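Local coordinates for protein SSD1 (Saccharomyces cerevisiae S288C, PDB 7AM1) that binds mRNA untranslated regions and represses translation as a non-enzymatic member of the RNase II family, at residues L519-E531 with R620-A634. Numbering follows the deposited sequence.
Sequences LPTLSLLESLDDE and RVGIEILLFKTMPRA
The guanidinium of Arg633 meets its partners at the edge: NE and NH2 grip Ser527 O side-on (NH2 to O 2.8 Å), while NH1 and NH2 close end-on upon Glu531 OE1. Both oxygens lie near its plane, although the carboxylate is turned 65° against it. Pro520 lies over one face of the Arg620 guanidinium, CB 3.4 Å from NE; at its edge, in plane, a water accepts from NE and donates to Thr521 O, and Ile614 and Asp617 bind the group too. Ser527 OG and Leu528 CD2 approach the Phe628 ring obliquely, and Leu524 CB lies 3.8 Å from Phe628 CD1. Replacing Arg633 by an alanine would probably leave Ser527 O without these donors and Glu531 and Asp704 without this charge partner, though Lys703 also pairs with Glu531. Ala634 N donates a hydrogen bond to Leu528 O (2.9 Å). With CG anti to the backbone N (chi1 -174°), Glu624 brings OE2 to the start of helix 523-529, where it accepts from Leu524 N (2.8 Å) and weakly from Leu525 N; the helix dipole would probably favour its negative charge. The axes of helices 523-529 and 620-629 approach to 9.5 Å at 25°, a near-parallel pair buried in the RNB domain.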
loop_
_atom_site.group_PDB
_atom_site.type_symbol
_atom_site.label_atom_id
_atom_site.label_comp_id
_atom_site.label_asym_id
_atom_site.label_seq_id
_atom_site.Cartn_x
_atom_site.Cartn_y
_atom_site.Cartn_z
ATOM N N LEU A 519 3.904 -20.344 6.993
ATOM C CA LEU A 519 4.925 -19.331 7.223
ATOM C C LEU A 519 6.273 -19.847 6.721
ATOM O O LEU A 519 6.537 -21.051 6.786
ATOM C CB LEU A 519 5.041 -18.970 8.708
ATOM C CG LEU A 519 3.800 -18.367 9.369
ATOM C CD1 LEU A 519 4.039 -18.107 10.848
ATOM C CD2 LEU A 519 3.391 -17.089 8.677
ATOM N N PRO A 520 7.154 -18.970 6.213
ATOM C CA PRO A 520 6.993 -17.515 6.115
ATOM C C PRO A 520 5.994 -17.092 5.038
ATOM O O PRO A 520 5.734 -17.843 4.099
ATOM C CB PRO A 520 8.408 -17.035 5.771
ATOM C CG PRO A 520 9.003 -18.172 5.016
ATOM C CD PRO A 520 8.437 -19.420 5.639
ATOM N N THR A 521 5.452 -15.886 5.174
ATOM C CA THR A 521 4.431 -15.367 4.276
ATOM C C THR A 521 4.923 -14.071 3.640
ATOM O O THR A 521 5.951 -13.507 4.027
ATOM C CB THR A 521 3.111 -15.155 5.037
ATOM O OG1 THR A 521 2.034 -14.968 4.110
ATOM C CG2 THR A 521 3.206 -13.951 5.975
ATOM N N LEU A 522 4.192 -13.609 2.632
ATOM C CA LEU A 522 4.588 -12.441 1.847
ATOM C C LEU A 522 3.580 -11.330 2.126
ATOM O O LEU A 522 2.582 -11.175 1.419
ATOM C CB LEU A 522 4.672 -12.791 0.372
ATOM C CG LEU A 522 5.687 -13.890 0.041
ATOM C CD1 LEU A 522 5.606 -14.258 -1.436
ATOM C CD2 LEU A 522 7.114 -13.464 0.424
ATOM N N SER A 523 3.861 -10.545 3.169
ATOM C CA SER A 523 2.918 -9.525 3.607
ATOM C C SER A 523 2.761 -8.420 2.575
ATOM O O SER A 523 1.662 -7.884 2.398
ATOM C CB SER A 523 3.374 -8.933 4.936
ATOM O OG SER A 523 2.464 -7.940 5.362
ATOM N N LEU A 524 3.843 -8.060 1.886
ATOM C CA LEU A 524 3.757 -6.969 0.921
ATOM C C LEU A 524 2.970 -7.399 -0.314
ATOM O O LEU A 524 2.161 -6.626 -0.841
ATOM C CB LEU A 524 5.162 -6.482 0.554
ATOM C CG LEU A 524 6.003 -5.943 1.723
ATOM C CD1 LEU A 524 7.378 -5.470 1.262
ATOM C CD2 LEU A 524 5.302 -4.826 2.485
ATOM N N LEU A 525 3.164 -8.633 -0.781
ATOM C CA LEU A 525 2.385 -9.083 -1.930
ATOM C C LEU A 525 0.895 -9.123 -1.596
ATOM O O LEU A 525 0.059 -8.770 -2.435
ATOM C CB LEU A 525 2.868 -10.446 -2.417
ATOM C CG LEU A 525 4.318 -10.540 -2.900
ATOM C CD1 LEU A 525 4.490 -11.761 -3.805
ATOM C CD2 LEU A 525 4.789 -9.276 -3.602
ATOM N N GLU A 526 0.537 -9.522 -0.371
ATOM C CA GLU A 526 -0.868 -9.464 0.028
ATOM C C GLU A 526 -1.431 -8.058 -0.161
ATOM O O GLU A 526 -2.556 -7.891 -0.648
ATOM C CB GLU A 526 -1.027 -9.928 1.479
ATOM C CG GLU A 526 -2.304 -9.466 2.197
ATOM C CD GLU A 526 -3.593 -10.042 1.622
ATOM O OE1 GLU A 526 -3.534 -10.963 0.777
ATOM O OE2 GLU A 526 -4.675 -9.574 2.040
ATOM N N SER A 527 -0.649 -7.029 0.194
ATOM C CA SER A 527 -1.140 -5.656 0.128
ATOM C C SER A 527 -1.317 -5.173 -1.305
ATOM O O SER A 527 -1.956 -4.137 -1.514
ATOM C CB SER A 527 -0.211 -4.706 0.904
ATOM O OG SER A 527 0.957 -4.379 0.176
ATOM N N LEU A 528 -0.754 -5.876 -2.289
ATOM C CA LEU A 528 -1.098 -5.595 -3.674
ATOM C C LEU A 528 -2.549 -5.940 -3.981
ATOM O O LEU A 528 -3.115 -5.379 -4.923
ATOM C CB LEU A 528 -0.183 -6.366 -4.625
ATOM C CG LEU A 528 1.283 -5.932 -4.667
ATOM C CD1 LEU A 528 2.110 -6.961 -5.432
ATOM C CD2 LEU A 528 1.426 -4.543 -5.297
ATOM N N ASP A 529 -3.168 -6.844 -3.220
ATOM C CA ASP A 529 -4.547 -7.208 -3.509
ATOM C C ASP A 529 -5.559 -6.573 -2.569
ATOM O O ASP A 529 -6.662 -6.242 -3.006
ATOM C CB ASP A 529 -4.746 -8.725 -3.456
ATOM C CG ASP A 529 -6.113 -9.131 -3.958
ATOM O OD1 ASP A 529 -6.359 -8.955 -5.172
ATOM O OD2 ASP A 529 -6.944 -9.593 -3.144
ATOM N N ASP A 530 -5.209 -6.353 -1.307
ATOM C CA ASP A 530 -6.204 -5.985 -0.312
ATOM C C ASP A 530 -5.519 -5.191 0.789
ATOM O O ASP A 530 -4.291 -5.114 0.856
ATOM C CB ASP A 530 -6.884 -7.251 0.230
ATOM C CG ASP A 530 -8.264 -6.998 0.794
ATOM O OD1 ASP A 530 -8.800 -5.884 0.635
ATOM O OD2 ASP A 530 -8.810 -7.940 1.415
ATOM N N GLU A 531 -6.331 -4.587 1.649
ATOM C CA GLU A 531 -5.828 -3.860 2.804
ATOM C C GLU A 531 -6.100 -4.642 4.082
ATOM O O GLU A 531 -7.036 -5.442 4.160
ATOM C CB GLU A 531 -6.472 -2.476 2.915
ATOM C CG GLU A 531 -6.344 -1.618 1.663
ATOM C CD GLU A 531 -7.405 -1.920 0.626
ATOM O OE1 GLU A 531 -7.034 -2.328 -0.496
ATOM O OE2 GLU A 531 -8.611 -1.757 0.932
ATOM N N ARG A 620 15.236 -12.325 2.958
ATOM C CA ARG A 620 13.941 -12.666 2.386
ATOM C C ARG A 620 13.020 -11.453 2.354
ATOM O O ARG A 620 12.320 -11.219 1.361
ATOM C CB ARG A 620 13.305 -13.801 3.185
ATOM C CG ARG A 620 12.093 -14.417 2.507
ATOM C CD ARG A 620 11.578 -15.621 3.279
ATOM N NE ARG A 620 11.129 -15.265 4.622
ATOM C CZ ARG A 620 11.786 -15.536 5.746
ATOM N NH1 ARG A 620 12.942 -16.190 5.727
ATOM N NH2 ARG A 620 11.270 -15.153 6.904
ATOM N N VAL A 621 13.010 -10.668 3.432
ATOM C CA VAL A 621 12.194 -9.462 3.470
ATOM C C VAL A 621 12.709 -8.441 2.467
ATOM O O VAL A 621 11.929 -7.814 1.739
ATOM C CB VAL A 621 12.172 -8.890 4.900
ATOM C CG1 VAL A 621 11.656 -7.449 4.897
ATOM C CG2 VAL A 621 11.324 -9.775 5.802
ATOM N N GLY A 622 14.030 -8.270 2.403
ATOM C CA GLY A 622 14.598 -7.311 1.475
ATOM C C GLY A 622 14.268 -7.638 0.034
ATOM O O GLY A 622 13.918 -6.752 -0.749
ATOM N N ILE A 623 14.365 -8.914 -0.338
ATOM C CA ILE A 623 14.054 -9.299 -1.711
ATOM C C ILE A 623 12.567 -9.120 -1.991
ATOM O O ILE A 623 12.178 -8.712 -3.094
ATOM C CB ILE A 623 14.537 -10.738 -1.979
ATOM C CG1 ILE A 623 16.073 -10.748 -1.943
ATOM C CG2 ILE A 623 13.983 -11.260 -3.313
ATOM C CD1 ILE A 623 16.713 -12.074 -2.300
ATOM N N GLU A 624 11.709 -9.384 -1.001
ATOM C CA GLU A 624 10.289 -9.118 -1.199
ATOM C C GLU A 624 10.045 -7.632 -1.441
ATOM O O GLU A 624 9.234 -7.262 -2.300
ATOM C CB GLU A 624 9.468 -9.596 0.000
ATOM C CG GLU A 624 7.960 -9.473 -0.234
ATOM C CD GLU A 624 7.126 -9.778 0.996
ATOM O OE1 GLU A 624 7.703 -10.137 2.044
ATOM O OE2 GLU A 624 5.888 -9.632 0.916
ATOM N N ILE A 625 10.729 -6.763 -0.689
ATOM C CA ILE A 625 10.583 -5.326 -0.911
ATOM C C ILE A 625 10.927 -4.988 -2.356
ATOM O O ILE A 625 10.180 -4.282 -3.041
ATOM C CB ILE A 625 11.448 -4.527 0.084
ATOM C CG1 ILE A 625 10.856 -4.608 1.497
ATOM C CG2 ILE A 625 11.565 -3.068 -0.359
ATOM C CD1 ILE A 625 11.793 -4.110 2.603
ATOM N N LEU A 626 12.050 -5.518 -2.852
ATOM C CA LEU A 626 12.446 -5.261 -4.233
ATOM C C LEU A 626 11.390 -5.756 -5.216
ATOM O O LEU A 626 11.059 -5.062 -6.186
ATOM C CB LEU A 626 13.794 -5.923 -4.518
ATOM C CG LEU A 626 14.982 -5.413 -3.697
ATOM C CD1 LEU A 626 16.244 -6.180 -4.051
ATOM C CD2 LEU A 626 15.190 -3.926 -3.896
ATOM N N LEU A 627 10.856 -6.957 -4.986
ATOM C CA LEU A 627 9.823 -7.492 -5.865
ATOM C C LEU A 627 8.568 -6.630 -5.818
ATOM O O LEU A 627 7.991 -6.298 -6.857
ATOM C CB LEU A 627 9.507 -8.933 -5.466
ATOM C CG LEU A 627 8.391 -9.626 -6.245
ATOM C CD1 LEU A 627 8.715 -9.651 -7.726
ATOM C CD2 LEU A 627 8.175 -11.028 -5.718
ATOM N N PHE A 628 8.160 -6.228 -4.614
ATOM C CA PHE A 628 6.947 -5.438 -4.435
ATOM C C PHE A 628 6.984 -4.157 -5.259
ATOM O O PHE A 628 5.943 -3.712 -5.763
ATOM C CB PHE A 628 6.784 -5.148 -2.939
ATOM C CG PHE A 628 5.677 -4.202 -2.606
ATOM C CD1 PHE A 628 4.360 -4.622 -2.618
ATOM C CD2 PHE A 628 5.954 -2.898 -2.237
ATOM C CE1 PHE A 628 3.339 -3.750 -2.294
ATOM C CE2 PHE A 628 4.937 -2.022 -1.914
ATOM C CZ PHE A 628 3.627 -2.451 -1.940
ATOM N N LYS A 629 8.172 -3.574 -5.439
ATOM C CA LYS A 629 8.293 -2.312 -6.148
ATOM C C LYS A 629 8.047 -2.440 -7.640
ATOM O O LYS A 629 7.765 -1.431 -8.294
ATOM C CB LYS A 629 9.698 -1.735 -5.991
ATOM C CG LYS A 629 10.094 -1.346 -4.614
ATOM C CD LYS A 629 11.492 -0.770 -4.676
ATOM C CE LYS A 629 12.012 -0.433 -3.311
ATOM N NZ LYS A 629 13.100 0.552 -3.432
ATOM N N THR A 630 8.134 -3.642 -8.193
ATOM C CA THR A 630 8.001 -3.808 -9.631
ATOM C C THR A 630 6.555 -3.938 -10.083
ATOM O O THR A 630 6.309 -4.038 -11.290
ATOM C CB THR A 630 8.791 -5.036 -10.096
ATOM O OG1 THR A 630 8.168 -6.227 -9.597
ATOM C CG2 THR A 630 10.229 -4.964 -9.603
ATOM N N MET A 631 5.598 -3.922 -9.158
ATOM C CA MET A 631 4.237 -4.282 -9.507
ATOM C C MET A 631 3.222 -3.249 -9.047
ATOM O O MET A 631 3.317 -2.733 -7.929
ATOM C CB MET A 631 3.868 -5.633 -8.890
ATOM C CG MET A 631 4.346 -6.794 -9.703
ATOM S SD MET A 631 3.777 -8.348 -9.022
ATOM C CE MET A 631 4.779 -8.443 -7.539
ATOM N N PRO A 632 2.234 -2.941 -9.880
ATOM C CA PRO A 632 1.093 -2.156 -9.413
ATOM C C PRO A 632 0.124 -3.062 -8.667
ATOM O O PRO A 632 0.191 -4.290 -8.739
ATOM C CB PRO A 632 0.481 -1.627 -10.711
ATOM C CG PRO A 632 0.716 -2.754 -11.680
ATOM C CD PRO A 632 2.063 -3.356 -11.288
ATOM N N ARG A 633 -0.799 -2.429 -7.957
ATOM C CA ARG A 633 -1.846 -3.167 -7.278
ATOM C C ARG A 633 -2.764 -3.866 -8.274
ATOM O O ARG A 633 -2.787 -3.555 -9.466
ATOM C CB ARG A 633 -2.672 -2.234 -6.404
ATOM C CG ARG A 633 -1.888 -1.614 -5.280
ATOM C CD ARG A 633 -2.855 -1.056 -4.282
ATOM N NE ARG A 633 -3.158 -2.015 -3.230
ATOM C CZ ARG A 633 -4.320 -2.097 -2.592
ATOM N NH1 ARG A 633 -5.329 -1.296 -2.915
ATOM N NH2 ARG A 633 -4.471 -2.994 -1.626
ATOM N N ALA A 634 -3.515 -4.838 -7.760
ATOM C CA ALA A 634 -4.509 -5.550 -8.549
ATOM C C ALA A 634 -5.626 -4.601 -8.988
ATOM O O ALA A 634 -5.778 -3.491 -8.465
ATOM C CB ALA A 634 -5.084 -6.715 -7.739
HETATM O O HOH W 1 6.499 -10.730 4.068
HETATM O O HOH W 2 8.972 -13.823 4.024
#